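PDB 6ILU: lysin from Bacillus phage PBC5, which probably binds the bacterial cell wall through the SH3b-type cell-wall-binding domain of a phage endolysin. Local coordinates for residues 37-50 with 58-70. Sequence-based numbering, arbitrary orientation.
Sequences AGNITKKIPYKVFA and KDMICLGGEKQWA. With SO4 (sulfate ion), chain E; EDO (1,2-ethanediol), chain J.
The Phe49 ring brings an edge to the backbone of 58-70: Leu63 C lies in its plane, and Leu63 O sits at the same edge, 3.7 Å from Phe49 CE1. Trp69 has Cys62 CB over one face, near the edge of the ring rather than over its centre, and the backbone at Met60 C and Ile61 N along its edge, while Trp69 CH2 meets Ala50 CB at 4.0 Å. Phe49 belongs to the hairpin of strands 46-52 and 60-62, and Trp69 to the neighbouring strand 69-71, all part of the small, curled beta fold of an SH3b domain.

Two backbone bonds join the segments here. Phe49 N reaches Cys62 O at 2.8 Å in an almost straight line (178° at the hydrogen), and Cys62 N returns to Ala50 O, again at 2.8 Å. Farther along, a water donates to both Lys47 O and Leu63 O, linking the backbones where 60-62 has given way to loop.

Leu63 starts away from the partner segment, but with CG anti to its carbonyl carbon (chi1 -55°) its tip swings back: CD2 packs on Val48 CG2 and lies against the carbonyl oxygen of Lys47, CD1 packs on Ile40 CD1. Val48 and Ile61 cross at about a right angle, and Ala15 of strand 13-17 touches both. Tyr46 CB also touches Leu63 CD2, and its ring then leads away toward the loop after strand 35-40, where Thr41 N binds a sulfate, probably a crystallisation additive. There the Tyr46 hydroxyl (OH) donates to Lys42 O at 2.6 Å, tilted 16° from the carbonyl plane.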
ATOM      1  N   ALA A  37      -9.324  16.727   8.302  1.00 29.30           N
ATOM      2  CA  ALA A  37     -10.648  16.120   8.295  1.00 29.68           C
ATOM      3  C   ALA A  37     -11.080  15.641   9.647  1.00 31.82           C
ATOM      4  O   ALA A  37     -12.274  15.667   9.983  1.00 37.87           O
ATOM      5  CB  ALA A  37     -10.687  14.959   7.331  1.00 27.33           C
ATOM      6  N   GLY A  38     -10.130  15.210  10.453  1.00 30.94           N
ATOM      7  CA  GLY A  38     -10.500  14.796  11.793  1.00 32.48           C
ATOM      8  C   GLY A  38      -9.333  14.213  12.531  1.00 34.57           C
ATOM      9  O   GLY A  38      -8.217  14.451  12.139  1.00 29.36           O
ATOM     10  N   ASN A  39      -9.619  13.399  13.542  1.00 37.58           N
ATOM     11  CA  ASN A  39      -8.665  13.006  14.564  1.00 41.95           C
ATOM     12  C   ASN A  39      -8.945  11.575  15.094  1.00 35.98           C
ATOM     13  O   ASN A  39     -10.064  11.310  15.533  1.00 41.18           O
ATOM     14  CB  ASN A  39      -8.773  14.057  15.687  1.00 50.03           C
ATOM     15  CG  ASN A  39      -7.687  13.954  16.695  1.00 52.93           C
ATOM     16  OD1 ASN A  39      -7.924  13.535  17.817  1.00 50.52           O
ATOM     17  ND2 ASN A  39      -6.472  14.331  16.302  1.00 56.25           N
ATOM     18  N   ILE A  40      -7.962  10.667  15.066  1.00 28.71           N
ATOM     19  CA  ILE A  40      -8.105   9.299  15.604  1.00 26.40           C
ATOM     20  C   ILE A  40      -7.364   9.162  16.946  1.00 30.99           C
ATOM     21  O   ILE A  40      -6.146   9.335  16.959  1.00 33.18           O
ATOM     22  CB  ILE A  40      -7.477   8.206  14.696  1.00 36.03           C
ATOM     23  CG1 ILE A  40      -8.104   8.118  13.324  1.00 42.05           C
ATOM     24  CG2 ILE A  40      -7.618   6.817  15.326  1.00 34.85           C
ATOM     25  CD1 ILE A  40      -7.331   7.091  12.482  1.00 43.46           C
ATOM     26  N   THR A  41      -8.050   8.801  18.023  1.00 29.29           N
ATOM     27  CA  THR A  41      -7.401   8.710  19.332  1.00 30.75           C
ATOM     28  C   THR A  41      -7.350   7.258  19.798  1.00 34.27           C
ATOM     29  O   THR A  41      -6.627   6.924  20.726  1.00 34.19           O
ATOM     30  CB  THR A  41      -8.124   9.561  20.408  1.00 37.58           C
ATOM     31  OG1 THR A  41      -9.531   9.255  20.400  1.00 37.66           O
ATOM     32  CG2 THR A  41      -7.923  11.055  20.146  1.00 37.04           C
ATOM     33  N   LYS A  42      -8.132   6.392  19.157  1.00 31.33           N
ATOM     34  CA  LYS A  42      -8.194   4.990  19.568  1.00 33.46           C
ATOM     35  C   LYS A  42      -7.080   4.238  18.909  1.00 31.60           C
ATOM     36  O   LYS A  42      -7.106   4.025  17.698  1.00 30.97           O
ATOM     37  CB  LYS A  42      -9.543   4.350  19.179  1.00 35.33           C
ATOM     38  CG  LYS A  42      -9.731   2.928  19.678  1.00 40.26           C
ATOM     39  CD  LYS A  42      -9.747   2.927  21.200  1.00 49.18           C
ATOM     40  CE  LYS A  42     -10.123   1.578  21.809  1.00 53.87           C
ATOM     41  NZ  LYS A  42     -10.122   1.691  23.313  1.00 59.88           N
ATOM     42  N   LYS A  43      -6.100   3.822  19.690  1.00 31.33           N
ATOM     43  CA  LYS A  43      -4.965   3.130  19.117  1.00 28.86           C
ATOM     44  C   LYS A  43      -5.221   1.635  18.980  1.00 27.59           C
ATOM     45  O   LYS A  43      -5.202   0.896  19.959  1.00 30.65           O
ATOM     46  CB  LYS A  43      -3.722   3.355  19.980  1.00 30.59           C
ATOM     47  CG  LYS A  43      -2.500   2.685  19.399  1.00 29.45           C
ATOM     48  CD  LYS A  43      -1.300   3.087  20.250  1.00 30.19           C
ATOM     49  CE  LYS A  43      -0.059   2.385  19.744  1.00 30.45           C
ATOM     50  NZ  LYS A  43       1.189   2.879  20.332  1.00 29.99           N
ATOM     51  N   ILE A  44      -5.510   1.219  17.754  1.00 27.01           N
ATOM     52  CA  ILE A  44      -5.628  -0.181  17.373  1.00 27.64           C
ATOM     53  C   ILE A  44      -5.005  -0.313  15.984  1.00 25.56           C
ATOM     54  O   ILE A  44      -4.825   0.689  15.293  1.00 25.61           O
ATOM     55  CB  ILE A  44      -7.097  -0.655  17.310  1.00 28.01           C
ATOM     56  CG1 ILE A  44      -7.898   0.292  16.435  1.00 28.96           C
ATOM     57  CG2 ILE A  44      -7.717  -0.766  18.679  1.00 31.43           C
ATOM     58  CD1 ILE A  44      -9.225  -0.294  16.040  1.00 31.05           C
ATOM     59  N   PRO A  45      -4.711  -1.541  15.547  1.00 27.23           N
ATOM     60  CA  PRO A  45      -4.249  -1.643  14.151  1.00 24.49           C
ATOM     61  C   PRO A  45      -5.354  -1.241  13.150  1.00 24.13           C
ATOM     62  O   PRO A  45      -6.513  -1.620  13.343  1.00 25.91           O
ATOM     63  CB  PRO A  45      -3.896  -3.127  14.000  1.00 29.87           C
ATOM     64  CG  PRO A  45      -3.674  -3.631  15.383  1.00 31.34           C
ATOM     65  CD  PRO A  45      -4.603  -2.820  16.271  1.00 30.46           C
ATOM     66  N   TYR A  46      -4.993  -0.481  12.110  1.00 23.09           N
ATOM     67  CA  TYR A  46      -5.927  -0.072  11.068  1.00 24.97           C
ATOM     68  C   TYR A  46      -5.461  -0.586   9.715  1.00 23.97           C
ATOM     69  O   TYR A  46      -4.307  -0.391   9.368  1.00 22.67           O
ATOM     70  CB  TYR A  46      -6.044   1.453  11.010  1.00 25.89           C
ATOM     71  CG  TYR A  46      -6.737   2.047  12.236  1.00 26.55           C
ATOM     72  CD1 TYR A  46      -8.114   2.009  12.354  1.00 30.35           C
ATOM     73  CD2 TYR A  46      -5.989   2.636  13.258  1.00 29.94           C
ATOM     74  CE1 TYR A  46      -8.763   2.554  13.472  1.00 31.49           C
ATOM     75  CE2 TYR A  46      -6.614   3.179  14.395  1.00 31.53           C
ATOM     76  CZ  TYR A  46      -8.004   3.136  14.482  1.00 30.72           C
ATOM     77  OH  TYR A  46      -8.610   3.662  15.605  1.00 31.18           O
ATOM     78  N   LYS A  47      -6.360  -1.206   8.943  1.00 22.43           N
ATOM     79  CA  LYS A  47      -6.007  -1.635   7.595  1.00 19.50           C
ATOM     80  C   LYS A  47      -5.746  -0.417   6.693  1.00 22.81           C
ATOM     81  O   LYS A  47      -6.432   0.605   6.786  1.00 21.16           O
ATOM     82  CB  LYS A  47      -7.108  -2.516   6.988  1.00 21.87           C
ATOM     83  CG  LYS A  47      -6.663  -3.177   5.641  1.00 23.77           C
ATOM     84  CD  LYS A  47      -7.639  -4.303   5.199  1.00 28.23           C
ATOM     85  CE  LYS A  47      -7.666  -5.433   6.222  1.00 33.12           C
ATOM     86  NZ  LYS A  47      -8.694  -6.451   5.854  1.00 38.93           N
ATOM     87  N   VAL A  48      -4.700  -0.506   5.877  1.00 19.76           N
ATOM     88  CA  VAL A  48      -4.345   0.534   4.919  1.00 16.31           C
ATOM     89  C   VAL A  48      -4.888   0.126   3.542  1.00 17.69           C
ATOM     90  O   VAL A  48      -4.637  -1.005   3.074  1.00 19.49           O
ATOM     91  CB  VAL A  48      -2.820   0.666   4.825  1.00 19.25           C
ATOM     92  CG1 VAL A  48      -2.439   1.660   3.745  1.00 18.23           C
ATOM     93  CG2 VAL A  48      -2.230   1.122   6.217  1.00 20.64           C
ATOM     94  N   PHE A  49      -5.599   1.048   2.892  1.00 17.11           N
ATOM     95  CA  PHE A  49      -6.209   0.736   1.611  1.00 18.62           C
ATOM     96  C   PHE A  49      -5.486   1.331   0.410  1.00 18.74           C
ATOM     97  O   PHE A  49      -5.642   0.795  -0.703  1.00 21.53           O
ATOM     98  CB  PHE A  49      -7.693   1.177   1.625  1.00 19.73           C
ATOM     99  CG  PHE A  49      -8.488   0.379   2.602  1.00 19.52           C
ATOM    100  CD1 PHE A  49      -8.756   0.872   3.858  1.00 18.49           C
ATOM    101  CD2 PHE A  49      -8.858  -0.926   2.298  1.00 21.38           C
ATOM    102  CE1 PHE A  49      -9.422   0.083   4.792  1.00 20.48           C
ATOM    103  CE2 PHE A  49      -9.554  -1.727   3.218  1.00 25.10           C
ATOM    104  CZ  PHE A  49      -9.820  -1.225   4.481  1.00 23.60           C
ATOM    105  N   ALA A  50      -4.719   2.388   0.611  1.00 17.64           N
ATOM    106  CA  ALA A  50      -4.008   3.056  -0.480  1.00 17.85           C
ATOM    107  C   ALA A  50      -2.859   3.843   0.076  1.00 18.81           C
ATOM    108  O   ALA A  50      -2.850   4.208   1.264  1.00 19.04           O
ATOM    109  CB  ALA A  50      -4.933   3.997  -1.281  1.00 16.68           C
ATOM    110  N   LYS A  58       6.313  13.303   3.023  1.00 30.12           N
ATOM    111  CA  LYS A  58       5.028  13.643   2.406  1.00 28.48           C
ATOM    112  C   LYS A  58       4.202  12.407   2.076  1.00 25.01           C
ATOM    113  O   LYS A  58       3.048  12.543   1.642  1.00 25.07           O
ATOM    114  CB  LYS A  58       5.212  14.460   1.113  1.00 29.04           C
ATOM    115  CG  LYS A  58       5.896  15.812   1.345  1.00 42.82           C
ATOM    116  CD  LYS A  58       6.040  16.615   0.072  1.00 46.89           C
ATOM    117  CE  LYS A  58       7.041  17.762   0.229  1.00 57.26           C
ATOM    118  NZ  LYS A  58       6.694  18.724   1.327  1.00 64.57           N
ATOM    119  N   ASP A  59       4.760  11.217   2.290  1.00 19.65           N
ATOM    120  CA  ASP A  59       3.986   9.980   2.096  1.00 20.12           C
ATOM    121  C   ASP A  59       2.782   9.936   3.028  1.00 19.06           C
ATOM    122  O   ASP A  59       2.908  10.252   4.244  1.00 20.68           O
ATOM    123  CB  ASP A  59       4.826   8.716   2.352  1.00 21.06           C
ATOM    124  CG  ASP A  59       5.871   8.452   1.285  1.00 26.14           C
ATOM    125  OD1 ASP A  59       5.795   9.006   0.185  1.00 26.67           O
ATOM    126  OD2 ASP A  59       6.808   7.659   1.550  1.00 26.00           O
ATOM    127  N   MET A  60       1.642   9.518   2.452  1.00 18.81           N
ATOM    128  CA  MET A  60       0.417   9.297   3.232  1.00 19.68           C
ATOM    129  C   MET A  60      -0.218   7.934   2.981  1.00 19.16           C
ATOM    130  O   MET A  60      -0.018   7.313   1.897  1.00 19.42           O
ATOM    131  CB  MET A  60      -0.618  10.408   2.932  1.00 18.43           C
ATOM    132  CG  MET A  60      -0.037  11.779   3.282  1.00 19.48           C
ATOM    133  SD  MET A  60      -1.253  13.081   3.220  1.00 21.77           S
ATOM    134  CE  MET A  60      -1.909  13.021   4.904  1.00 21.06           C
ATOM    135  N   ILE A  61      -0.997   7.456   3.960  1.00 18.74           N
ATOM    136  CA  ILE A  61      -1.713   6.193   3.816  1.00 16.42           C
ATOM    137  C   ILE A  61      -3.186   6.464   4.058  1.00 17.96           C
ATOM    138  O   ILE A  61      -3.537   7.336   4.830  1.00 18.59           O
ATOM    139  CB  ILE A  61      -1.238   5.112   4.815  1.00 16.53           C
ATOM    140  CG1 ILE A  61      -1.047   5.710   6.224  1.00 19.05           C
ATOM    141  CG2 ILE A  61       0.082   4.445   4.335  1.00 17.62           C
ATOM    142  CD1 ILE A  61      -0.836   4.614   7.307  1.00 20.11           C
ATOM    143  N   CYS A  62      -4.039   5.722   3.341  1.00 17.11           N
ATOM    144  CA  CYS A  62      -5.474   5.923   3.409  1.00 16.92           C
ATOM    145  C   CYS A  62      -6.086   4.825   4.272  1.00 20.95           C
ATOM    146  O   CYS A  62      -5.951   3.627   3.948  1.00 20.37           O
ATOM    147  CB  CYS A  62      -6.059   5.877   2.011  1.00 15.48           C
ATOM    148  SG  CYS A  62      -7.831   6.404   2.130  1.00 22.09           S
ATOM    149  N   LEU A  63      -6.751   5.207   5.360  1.00 19.07           N
ATOM    150  CA  LEU A  63      -7.366   4.214   6.258  1.00 19.13           C
ATOM    151  C   LEU A  63      -8.840   3.942   5.957  1.00 18.72           C
ATOM    152  O   LEU A  63      -9.516   3.254   6.713  1.00 22.13           O
ATOM    153  CB  LEU A  63      -7.223   4.671   7.735  1.00 19.09           C
ATOM    154  CG  LEU A  63      -5.769   4.954   8.112  1.00 20.64           C
ATOM    155  CD1 LEU A  63      -5.687   5.334   9.584  1.00 22.62           C
ATOM    156  CD2 LEU A  63      -4.853   3.742   7.804  1.00 22.10           C
ATOM    157  N   GLY A  64      -9.341   4.438   4.834  1.00 19.56           N
ATOM    158  CA  GLY A  64     -10.732   4.190   4.483  1.00 21.84           C
ATOM    159  C   GLY A  64     -11.036   4.778   3.135  1.00 25.08           C
ATOM    160  O   GLY A  64     -10.816   4.145   2.078  1.00 26.50           O
ATOM    161  N   GLY A  65     -11.571   5.986   3.154  1.00 22.23           N
ATOM    162  CA  GLY A  65     -11.898   6.680   1.933  1.00 21.65           C
ATOM    163  C   GLY A  65     -11.233   8.054   1.890  1.00 20.54           C
ATOM    164  O   GLY A  65     -10.250   8.284   2.568  1.00 19.40           O
ATOM    165  N   GLU A  66     -11.790   8.939   1.078  1.00 23.65           N
ATOM    166  CA  GLU A  66     -11.148  10.231   0.772  1.00 20.91           C
ATOM    167  C   GLU A  66     -10.813  11.093   1.955  1.00 23.08           C
ATOM    168  O   GLU A  66      -9.880  11.878   1.857  1.00 20.71           O
ATOM    169  CB  GLU A  66     -12.055  11.089  -0.128  1.00 22.43           C
ATOM    170  CG  GLU A  66     -12.041  10.680  -1.642  1.00 23.32           C
ATOM    171  CD  GLU A  66     -12.626  11.747  -2.533  1.00 26.45           C
ATOM    172  OE1 GLU A  66     -13.362  12.686  -2.049  1.00 29.05           O
ATOM    173  OE2 GLU A  66     -12.419  11.622  -3.778  1.00 27.27           O
ATOM    174  N   LYS A  67     -11.604  11.012   3.024  1.00 22.40           N
ATOM    175  CA  LYS A  67     -11.241  11.817   4.223  1.00 22.81           C
ATOM    176  C   LYS A  67     -10.420  11.080   5.305  1.00 25.08           C
ATOM    177  O   LYS A  67     -10.348  11.564   6.444  1.00 25.67           O
ATOM    178  CB  LYS A  67     -12.543  12.393   4.824  1.00 26.44           C
ATOM    179  CG  LYS A  67     -13.291  13.260   3.832  1.00 30.40           C
ATOM    180  CD  LYS A  67     -14.554  13.855   4.414  1.00 41.53           C
ATOM    181  CE  LYS A  67     -14.198  15.044   5.303  1.00 44.34           C
ATOM    182  NZ  LYS A  67     -15.392  15.817   5.739  1.00 44.86           N
ATOM    183  N   GLN A  68      -9.795   9.955   4.963  1.00 21.31           N
ATOM    184  CA  GLN A  68      -9.037   9.174   5.948  1.00 21.10           C
ATOM    185  C   GLN A  68      -7.580   9.018   5.575  1.00 21.08           C
ATOM    186  O   GLN A  68      -6.966   7.991   5.863  1.00 20.65           O
ATOM    187  CB  GLN A  68      -9.713   7.812   6.138  1.00 24.41           C
ATOM    188  CG  GLN A  68     -10.987   7.911   7.013  1.00 24.24           C
ATOM    189  CD  GLN A  68     -12.251   8.179   6.224  1.00 26.54           C
ATOM    190  OE1 GLN A  68     -12.498   7.501   5.228  1.00 27.36           O
ATOM    191  NE2 GLN A  68     -13.089   9.128   6.693  1.00 25.83           N
ATOM    192  N   TRP A  69      -6.991  10.059   4.988  1.00 19.44           N
ATOM    193  CA  TRP A  69      -5.529  10.044   4.777  1.00 19.26           C
ATOM    194  C   TRP A  69      -4.763  10.471   6.021  1.00 19.82           C
ATOM    195  O   TRP A  69      -5.198  11.366   6.755  1.00 21.35           O
ATOM    196  CB  TRP A  69      -5.131  11.004   3.634  1.00 17.11           C
ATOM    197  CG  TRP A  69      -5.577  10.532   2.282  1.00 16.69           C
ATOM    198  CD1 TRP A  69      -6.681  10.928   1.625  1.00 19.99           C
ATOM    199  CD2 TRP A  69      -4.917   9.574   1.452  1.00 18.75           C
ATOM    200  NE1 TRP A  69      -6.770  10.284   0.387  1.00 20.04           N
ATOM    201  CE2 TRP A  69      -5.673   9.450   0.280  1.00 18.42           C
ATOM    202  CE3 TRP A  69      -3.722   8.848   1.585  1.00 16.46           C
ATOM    203  CZ2 TRP A  69      -5.285   8.602  -0.785  1.00 18.67           C
ATOM    204  CZ3 TRP A  69      -3.334   7.999   0.564  1.00 16.99           C
ATOM    205  CH2 TRP A  69      -4.117   7.863  -0.608  1.00 16.39           C
ATOM    206  N   ALA A  70      -3.603   9.837   6.229  1.00 20.48           N
ATOM    207  CA  ALA A  70      -2.773  10.165   7.381  1.00 20.48           C
ATOM    208  C   ALA A  70      -1.304  10.047   6.976  1.00 18.14           C
ATOM    209  O   ALA A  70      -0.961   9.271   6.087  1.00 19.41           O
ATOM    210  CB  ALA A  70      -3.066   9.239   8.560  1.00 25.77           C
TER
HETATM  211  S   SO4 E 403     -11.546   7.204  16.636  1.00104.37           S
HETATM  212  O1  SO4 E 403     -10.748   7.809  17.702  1.00102.26           O
HETATM  213  O2  SO4 E 403     -11.851   8.211  15.622  1.00104.43           O
HETATM  214  O3  SO4 E 403     -12.795   6.680  17.184  1.00105.13           O
HETATM  215  O4  SO4 E 403     -10.790   6.107  16.030  1.00106.01           O
HETATM  216  C1  EDO J 408      -7.902  -3.168  -2.534  1.00 38.46           C
HETATM  217  O1  EDO J 408      -8.598  -3.363  -1.293  1.00 40.73           O
HETATM  218  C2  EDO J 408      -7.304  -1.774  -2.425  1.00 40.71           C
HETATM  219  O2  EDO J 408      -6.454  -1.792  -1.272  1.00 40.67           O
HETATM  220  O   HOH W   1      -8.548   1.341   8.312  1.00 23.44           O